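Side-chain contacts in dihydropteroate synthase (Mycobacterium smegmatis, PDB 6OMZ), which probably condenses para-aminobenzoate with a dihydropterin diphosphate to make 7,8-dihydropteroate, the precursor of folate, and here holds a pterin monophosphate: residues 68-71 / 72-75; 101-105 / 106-110; 244-247 / 248-251. The protein carries 1 engineered substitution. All blocks are in the same frame, centred on the assembly; numbering follows the deposited sequence. Where two conformers were deposited one is given.

Contact 1: residues 68-71 / 72-75. With PMM (pterin-6-yl-methyl-monophosphate), chain D.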
loop_
_atom_site.group_PDB
_atom_site.type_symbol
_atom_site.label_atom_id
_atom_site.label_comp_id
_atom_site.label_asym_id
_atom_site.label_seq_id
_atom_site.Cartn_x
_atom_site.Cartn_y
_atom_site.Cartn_z
ATOM N N SER A 68 5.684 -10.116 -5.306
ATOM C CA SER A 68 5.611 -10.194 -3.857
ATOM C C SER A 68 7.008 -9.916 -3.317
ATOM O O SER A 68 8.002 -10.150 -4.002
ATOM C CB SER A 68 5.100 -11.582 -3.423
ATOM O OG SER A 68 5.496 -11.912 -2.109
ATOM N N THR A 69 7.090 -9.389 -2.100
ATOM C CA THR A 69 8.381 -9.192 -1.455
ATOM C C THR A 69 8.580 -10.083 -0.243
ATOM O O THR A 69 9.649 -10.035 0.356
ATOM C CB THR A 69 8.555 -7.734 -1.018
ATOM O OG1 THR A 69 7.410 -7.349 -0.249
ATOM C CG2 THR A 69 8.715 -6.810 -2.227
ATOM N N ARG A 70 7.596 -10.891 0.132
ATOM C CA ARG A 70 7.716 -11.650 1.367
ATOM C C ARG A 70 8.719 -12.796 1.218
ATOM O O ARG A 70 9.004 -13.246 0.104
ATOM C CB ARG A 70 6.351 -12.180 1.795
ATOM C CG ARG A 70 5.704 -13.161 0.859
ATOM C CD ARG A 70 4.338 -13.551 1.417
ATOM N NE ARG A 70 3.671 -12.363 1.940
ATOM C CZ ARG A 70 2.795 -11.638 1.248
ATOM N NH1 ARG A 70 2.470 -12.004 0.019
ATOM N NH2 ARG A 70 2.257 -10.539 1.774
ATOM N N PRO A 71 9.300 -13.256 2.334
ATOM C CA PRO A 71 10.317 -14.308 2.255
ATOM C C PRO A 71 9.769 -15.551 1.575
ATOM O O PRO A 71 8.617 -15.934 1.781
ATOM C CB PRO A 71 10.657 -14.582 3.724
ATOM C CG PRO A 71 10.295 -13.317 4.438
ATOM C CD PRO A 71 9.126 -12.754 3.710
ATOM N N GLY A 72 10.606 -16.167 0.749
ATOM C CA GLY A 72 10.219 -17.391 0.082
ATOM C C GLY A 72 9.203 -17.222 -1.021
ATOM O O GLY A 72 8.578 -18.202 -1.427
ATOM N N ALA A 73 9.003 -16.004 -1.512
ATOM C CA ALA A 73 8.162 -15.821 -2.681
ATOM C C ALA A 73 8.878 -16.345 -3.924
ATOM O O ALA A 73 10.100 -16.521 -3.942
ATOM C CB ALA A 73 7.792 -14.347 -2.857
ATOM N N THR A 74 8.096 -16.630 -4.963
ATOM C CA THR A 74 8.675 -16.907 -6.270
ATOM C C THR A 74 9.268 -15.623 -6.838
ATOM O O THR A 74 8.612 -14.580 -6.846
ATOM C CB THR A 74 7.611 -17.465 -7.213
ATOM O OG1 THR A 74 7.091 -18.687 -6.676
ATOM C CG2 THR A 74 8.202 -17.724 -8.592
ATOM N N ARG A 75 10.511 -15.681 -7.303
ATOM C CA ARG A 75 11.172 -14.498 -7.841
ATOM C C ARG A 75 11.052 -14.463 -9.359
ATOM O O ARG A 75 11.189 -15.490 -10.023
ATOM C CB ARG A 75 12.643 -14.437 -7.413
ATOM C CG ARG A 75 12.855 -13.743 -6.063
ATOM C CD ARG A 75 14.319 -13.779 -5.635
ATOM N NE ARG A 75 15.023 -12.530 -5.914
ATOM C CZ ARG A 75 16.344 -12.388 -5.842
ATOM N NH1 ARG A 75 16.906 -11.215 -6.106
ATOM N NH2 ARG A 75 17.106 -13.425 -5.512
HETATM N N5 PMM D . 2.116 -3.786 1.736
HETATM C C6 PMM D . 2.368 -4.674 0.755
HETATM C C7 PMM D . 2.546 -4.252 -0.551
HETATM N N8 PMM D . 2.517 -2.973 -0.944
HETATM N N1 PMM D . 2.322 -0.789 -0.365
HETATM C C2 PMM D . 2.151 0.152 0.559
HETATM N N2 PMM D . 2.221 1.441 0.211
HETATM N N3 PMM D . 1.931 -0.128 1.878
HETATM C C4 PMM D . 1.872 -1.395 2.417
HETATM O O4 PMM D . 1.646 -1.564 3.611
HETATM C C4A PMM D . 2.078 -2.478 1.432
HETATM C C8A PMM D . 2.293 -2.102 0.049
HETATM C C9 PMM D . 2.558 -6.104 1.168
HETATM O O10 PMM D . 1.290 -6.659 1.606
HETATM P PA PMM D . 0.203 -7.479 0.708
HETATM O O1P PMM D . -0.926 -7.759 1.631
HETATM O O2P PMM D . -0.231 -6.606 -0.471
HETATM O O3P PMM D . 0.869 -8.744 0.183
#
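With chi1 at 156°, Ser68 swings OG to the side opposite its own N, and this sets the hydroxyl over the methyl of Ala73: Ser68 OG lies 3.4 Å from Ala73 CB. Arg70 has CG lodged between its own N and carbonyl carbon (chi1 64°). Its chain then runs straight through chi2 and bends at chi3. The bend carries the guanidinium away from residues 72-75 and toward the ligand. The backbone folds back here in a type II beta turn from Arg70 to Ala73. Ala73 N closes it with a hydrogen bond of 3.2 Å to Arg70 O, bent at the hydrogen (144°). Pro71 and Gly72 form the corners, and the positive phi of Gly72 suits a type II turn. The Ala73 methyl also packs against the carbonyl it faces, with Ala73 CB 3.4 Å from Arg70 O. At the far end, Arg70 NH2 gives a nearly straight hydrogen bond of 2.8 Å to O3P of the pterin monophosphate, with that oxygen at the guanidinium edge. Arg70 NH2 also binds a citrate, probably from the crystallisation liquor. Arg70 opens the turn, and its positive charge probably helps to hold the phosphate.

Contact 2: residues 101-105 / 106-110. With PMM (pterin-6-yl-methyl-monophosphate), chain D.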
loop_
_atom_site.group_PDB
_atom_site.type_symbol
_atom_site.label_atom_id
_atom_site.label_comp_id
_atom_site.label_asym_id
_atom_site.label_seq_id
_atom_site.Cartn_x
_atom_site.Cartn_y
_atom_site.Cartn_z
ATOM N N ILE A 101 0.446 1.585 -9.529
ATOM C CA ILE A 101 1.320 0.446 -9.803
ATOM C C ILE A 101 2.210 0.207 -8.580
ATOM O O ILE A 101 2.979 1.087 -8.172
ATOM C CB ILE A 101 2.163 0.663 -11.074
ATOM C CG1 ILE A 101 3.223 -0.452 -11.233
ATOM C CG2 ILE A 101 2.835 2.049 -11.085
ATOM C CD1 ILE A 101 2.616 -1.847 -11.563
ATOM N N ASP A 102 2.097 -0.983 -7.989
ATOM C CA ASP A 102 2.889 -1.389 -6.827
ATOM C C ASP A 102 4.156 -2.042 -7.372
ATOM O O ASP A 102 4.175 -3.229 -7.702
ATOM C CB ASP A 102 2.076 -2.338 -5.947
ATOM C CG ASP A 102 2.787 -2.731 -4.657
ATOM O OD1 ASP A 102 4.028 -2.585 -4.537
ATOM O OD2 ASP A 102 2.079 -3.197 -3.739
ATOM N N THR A 103 5.223 -1.251 -7.506
ATOM C CA THR A 103 6.493 -1.783 -7.992
ATOM C C THR A 103 7.634 -0.967 -7.397
ATOM O O THR A 103 7.480 0.224 -7.092
ATOM C CB THR A 103 6.579 -1.784 -9.542
ATOM O OG1 THR A 103 7.750 -2.504 -9.979
ATOM C CG2 THR A 103 6.683 -0.357 -10.080
ATOM N N MET A 104 8.776 -1.640 -7.204
ATOM C CA MET A 104 10.041 -1.018 -6.842
ATOM C C MET A 104 10.930 -0.746 -8.044
ATOM O O MET A 104 12.032 -0.215 -7.871
ATOM C CB MET A 104 10.859 -1.908 -5.891
ATOM C CG MET A 104 10.168 -2.463 -4.681
ATOM S SD MET A 104 11.348 -3.518 -3.785
ATOM C CE MET A 104 11.544 -4.903 -4.899
ATOM N N HIS A 105 10.516 -1.147 -9.240
ATOM C CA HIS A 105 11.400 -1.174 -10.398
ATOM C C HIS A 105 10.989 -0.083 -11.376
ATOM O O HIS A 105 9.830 -0.032 -11.799
ATOM C CB HIS A 105 11.361 -2.557 -11.043
ATOM C CG HIS A 105 11.712 -3.655 -10.088
ATOM N ND1 HIS A 105 10.884 -4.730 -9.846
ATOM C CD2 HIS A 105 12.795 -3.828 -9.293
ATOM C CE1 HIS A 105 11.452 -5.530 -8.957
ATOM N NE2 HIS A 105 12.611 -5.003 -8.603
ATOM N N ALA A 106 11.943 0.790 -11.716
ATOM C CA ALA A 106 11.629 1.986 -12.489
ATOM C C ALA A 106 11.097 1.636 -13.876
ATOM O O ALA A 106 10.169 2.286 -14.377
ATOM C CB ALA A 106 12.866 2.875 -12.592
ATOM N N ASP A 107 11.674 0.618 -14.516
ATOM C CA ASP A 107 11.225 0.257 -15.855
ATOM C C ASP A 107 9.805 -0.290 -15.814
ATOM O O ASP A 107 9.004 -0.036 -16.727
ATOM C CB ASP A 107 12.186 -0.764 -16.485
ATOM C CG ASP A 107 13.527 -0.166 -16.882
ATOM O OD1 ASP A 107 13.714 1.070 -16.793
ATOM O OD2 ASP A 107 14.408 -0.955 -17.296
ATOM N N VAL A 108 9.461 -1.018 -14.746
ATOM C CA VAL A 108 8.100 -1.512 -14.583
ATOM C C VAL A 108 7.129 -0.357 -14.348
ATOM O O VAL A 108 6.048 -0.312 -14.949
ATOM C CB VAL A 108 8.043 -2.550 -13.446
ATOM C CG1 VAL A 108 6.612 -2.967 -13.182
ATOM C CG2 VAL A 108 8.892 -3.762 -13.791
ATOM N N ALA A 109 7.493 0.592 -13.476
ATOM C CA ALA A 109 6.668 1.776 -13.260
ATOM C C ALA A 109 6.406 2.502 -14.573
ATOM O O ALA A 109 5.272 2.891 -14.868
ATOM C CB ALA A 109 7.350 2.722 -12.264
ATOM N N ARG A 110 7.455 2.694 -15.376
ATOM C CA ARG A 110 7.288 3.401 -16.638
ATOM C C ARG A 110 6.306 2.673 -17.551
ATOM O O ARG A 110 5.418 3.300 -18.139
ATOM C CB ARG A 110 8.647 3.581 -17.321
ATOM C CG ARG A 110 8.615 4.566 -18.468
ATOM C CD ARG A 110 10.012 5.015 -18.870
ATOM N NE ARG A 110 10.858 3.892 -19.251
ATOM C CZ ARG A 110 12.050 3.637 -18.719
ATOM N NH1 ARG A 110 12.549 4.435 -17.782
ATOM N NH2 ARG A 110 12.750 2.589 -19.136
HETATM N N5 PMM D . 2.116 -3.786 1.736
HETATM C C6 PMM D . 2.368 -4.674 0.755
HETATM C C7 PMM D . 2.546 -4.252 -0.551
HETATM N N8 PMM D . 2.517 -2.973 -0.944
HETATM N N1 PMM D . 2.322 -0.789 -0.365
HETATM C C2 PMM D . 2.151 0.152 0.559
HETATM N N2 PMM D . 2.221 1.441 0.211
HETATM N N3 PMM D . 1.931 -0.128 1.878
HETATM C C4 PMM D . 1.872 -1.395 2.417
HETATM O O4 PMM D . 1.646 -1.564 3.611
HETATM C C4A PMM D . 2.078 -2.478 1.432
HETATM C C8A PMM D . 2.293 -2.102 0.049
HETATM C C9 PMM D . 2.558 -6.104 1.168
HETATM O O10 PMM D . 1.290 -6.659 1.606
HETATM P PA PMM D . 0.203 -7.479 0.708
HETATM O O1P PMM D . -0.926 -7.759 1.631
HETATM O O2P PMM D . -0.231 -6.606 -0.471
HETATM O O3P PMM D . 0.869 -8.744 0.183
#
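Thr103 and Val108 pack in van der Waals contact where strand 98-102 gives way to helix 106-114. The Val108 CG1 methyl sits against the threonine hydroxyl, with Val108 CG1 3.4 Å from Thr103 OG1. The two side chains cross at a slant. The other branch of Thr103 reaches the helix backbone: Thr103 CG2 is 3.6 Å from Ala109 N and also touches the Ala109 methyl. Val108 CG2 packs on His105 CB at 3.9 Å. Ile101 CD1 makes a looser contact with Val108 CG1, at 4.5 Å.

Hydrogen bonds shape the turn. A chi1 of -171° points Thr103 OG1 at the amide two residues on. His105 N donates to Thr103 OG1 over 3.2 Å, giving an ST turn. One carboxylate ties down both side chains, since Glu81 OE2 is hydrogen-bonded to the same threonine hydroxyl and Glu81 OE1 to His105 ND1. His105 is the N-cap residue, and its carbonyl starts the helix: Ala109 N donates to His105 O over 2.9 Å, in a nearly straight bond (168°) that is the first of the helical i to i+4 pattern here.

Asp102, at the end of the strand, belongs to the pterin pocket. Asp102 OD2 approaches pterin N8 to 2.8 Å and makes a salt bridge to Arg269.

The contact belongs to the beta-alpha-beta unit of strand 98-102, helix 106-114 and strand 119-122. Helix 78-93 touches Ile101 and Val108, helix 132-139 touches Ala106 and Ala109, and Val120 of strand 119-122 meets both Ile101 and Ala109.

Contact 3: residues 244-247 / 248-251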
loop_
_atom_site.group_PDB
_atom_site.type_symbol
_atom_site.label_atom_id
_atom_site.label_comp_id
_atom_site.label_asym_id
_atom_site.label_seq_id
_atom_site.Cartn_x
_atom_site.Cartn_y
_atom_site.Cartn_z
ATOM N N ARG A 244 -3.956 -15.865 14.598
ATOM C CA ARG A 244 -5.175 -15.893 13.792
ATOM C C ARG A 244 -4.817 -15.953 12.309
ATOM O O ARG A 244 -3.975 -15.172 11.850
ATOM C CB ARG A 244 -6.015 -14.653 14.080
ATOM C CG ARG A 244 -7.333 -14.557 13.286
ATOM C CD ARG A 244 -8.443 -15.452 13.882
ATOM N NE ARG A 244 -8.785 -15.073 15.257
ATOM C CZ ARG A 244 -9.582 -14.051 15.583
ATOM N NH1 ARG A 244 -10.121 -13.289 14.637
ATOM N NH2 ARG A 244 -9.841 -13.785 16.859
ATOM N N PRO A 245 -5.429 -16.849 11.537
ATOM C CA PRO A 245 -5.138 -16.937 10.089
ATOM C C PRO A 245 -5.494 -15.647 9.374
ATOM O O PRO A 245 -6.326 -14.872 9.868
ATOM C CB PRO A 245 -6.033 -18.097 9.627
ATOM C CG PRO A 245 -6.181 -18.958 10.860
ATOM C CD PRO A 245 -6.264 -17.970 12.004
ATOM N N PRO A 246 -4.892 -15.383 8.201
ATOM C CA PRO A 246 -5.126 -14.086 7.527
ATOM C C PRO A 246 -6.591 -13.762 7.276
ATOM O O PRO A 246 -6.992 -12.594 7.407
ATOM C CB PRO A 246 -4.348 -14.239 6.212
ATOM C CG PRO A 246 -3.242 -15.186 6.543
ATOM C CD PRO A 246 -3.805 -16.154 7.563
ATOM N N ASP A 247 -7.407 -14.766 6.927
ATOM C CA ASP A 247 -8.831 -14.524 6.696
ATOM C C ASP A 247 -9.547 -14.058 7.958
ATOM O O ASP A 247 -10.571 -13.371 7.871
ATOM C CB ASP A 247 -9.504 -15.789 6.164
ATOM C CG ASP A 247 -9.290 -15.984 4.680
ATOM O OD1 ASP A 247 -8.683 -15.101 4.036
ATOM O OD2 ASP A 247 -9.743 -17.024 4.157
ATOM N N GLY A 248 -9.047 -14.427 9.127
ATOM C CA GLY A 248 -9.636 -13.949 10.356
ATOM C C GLY A 248 -9.118 -12.607 10.823
ATOM O O GLY A 248 -9.352 -12.234 11.976
ATOM N N ARG A 249 -8.403 -11.868 9.975
ATOM C CA ARG A 249 -7.864 -10.568 10.347
ATOM C C ARG A 249 -8.652 -9.410 9.746
ATOM O O ARG A 249 -8.223 -8.260 9.872
ATOM C CB ARG A 249 -6.390 -10.454 9.924
ATOM C CG ARG A 249 -5.495 -11.559 10.516
ATOM C CD ARG A 249 -4.080 -11.603 9.950
ATOM N NE ARG A 249 -3.459 -12.899 10.288
ATOM C CZ ARG A 249 -2.249 -13.293 9.905
ATOM N NH1 ARG A 249 -1.485 -12.492 9.167
ATOM N NH2 ARG A 249 -1.792 -14.486 10.282
ATOM N N GLU A 250 -9.790 -9.675 9.106
ATOM C CA GLU A 250 -10.451 -8.602 8.359
ATOM C C GLU A 250 -11.221 -7.641 9.261
ATOM O O GLU A 250 -11.278 -6.443 8.976
ATOM C CB GLU A 250 -11.386 -9.196 7.303
ATOM C CG GLU A 250 -10.680 -10.088 6.275
ATOM C CD GLU A 250 -9.745 -9.331 5.332
ATOM O OE1 GLU A 250 -9.513 -8.112 5.525
ATOM O OE2 GLU A 250 -9.237 -9.972 4.386
ATOM N N THR A 251 -11.862 -8.126 10.322
ATOM C CA THR A 251 -12.483 -7.175 11.242
ATOM C C THR A 251 -11.438 -6.214 11.801
ATOM O O THR A 251 -11.627 -4.991 11.788
ATOM C CB THR A 251 -13.208 -7.897 12.375
ATOM O OG1 THR A 251 -14.168 -8.815 11.831
ATOM C CG2 THR A 251 -13.919 -6.882 13.278
HETATM O O HOH W 1 -10.587 -12.829 4.153
#
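Arg244 O is gripped by two nitrogens of one guanidinium. Arg249 NE and Arg249 NH2 each donate to Arg244 O over 2.8 Å. The grip is side-on, and the oxygen lies almost in the guanidinium plane. Arg249 has CG anti to its carbonyl carbon (chi1 -57°) and an extended chain that carries the guanidinium back past Pro246 to Arg244 O. Pro246 CA lies over one face of the guanidinium, offset toward its rim, and the proline ring runs alongside the arginine. The third nitrogen, Arg249 NH1, bonds to Arg228 O. The segment is the lead-in to helix 250-262, with a 3-10 turn beginning at Pro246 and Arg249 as the N-cap residue. Gly248 N bonds to Pro245 O at 2.9 Å, and Arg249 N to Pro246 O at 3.0 Å. Arg244 folds over the turn, bent at chi2 and chi3. Arg244 NH1 donates a hydrogen bond to Gly248 O at 3.0 Å, on a lone pair, with the oxygen tilted 23° from the guanidinium plane. Asp247 OD1 and Glu250 OE2 are 5.2 Å apart. A water joins them, weakly at Asp247, and Arg228 makes salt bridges to both acids, probably easing their repulsion.

The three contacts follow one another along the chain within the pterin-binding domain, a TIM-barrel fold. Contacts 1 and 2 both touch the ligand, at different ends: contact 1 brings Arg70 to the phosphate, and contact 2 brings Asp102 to the pterin ring. Their centres are about 17 Å apart and their nearest atoms about 4 Å, without touching. Contact 3 stands apart, on the other side of the chain's centre from contact 2, with their centres about 29 Å apart. It is about 21 Å from contact 1, centre to centre. The Pro246 side chain comes to about 9 Å from the ligand, so contact 3 lies near the pocket without lining it.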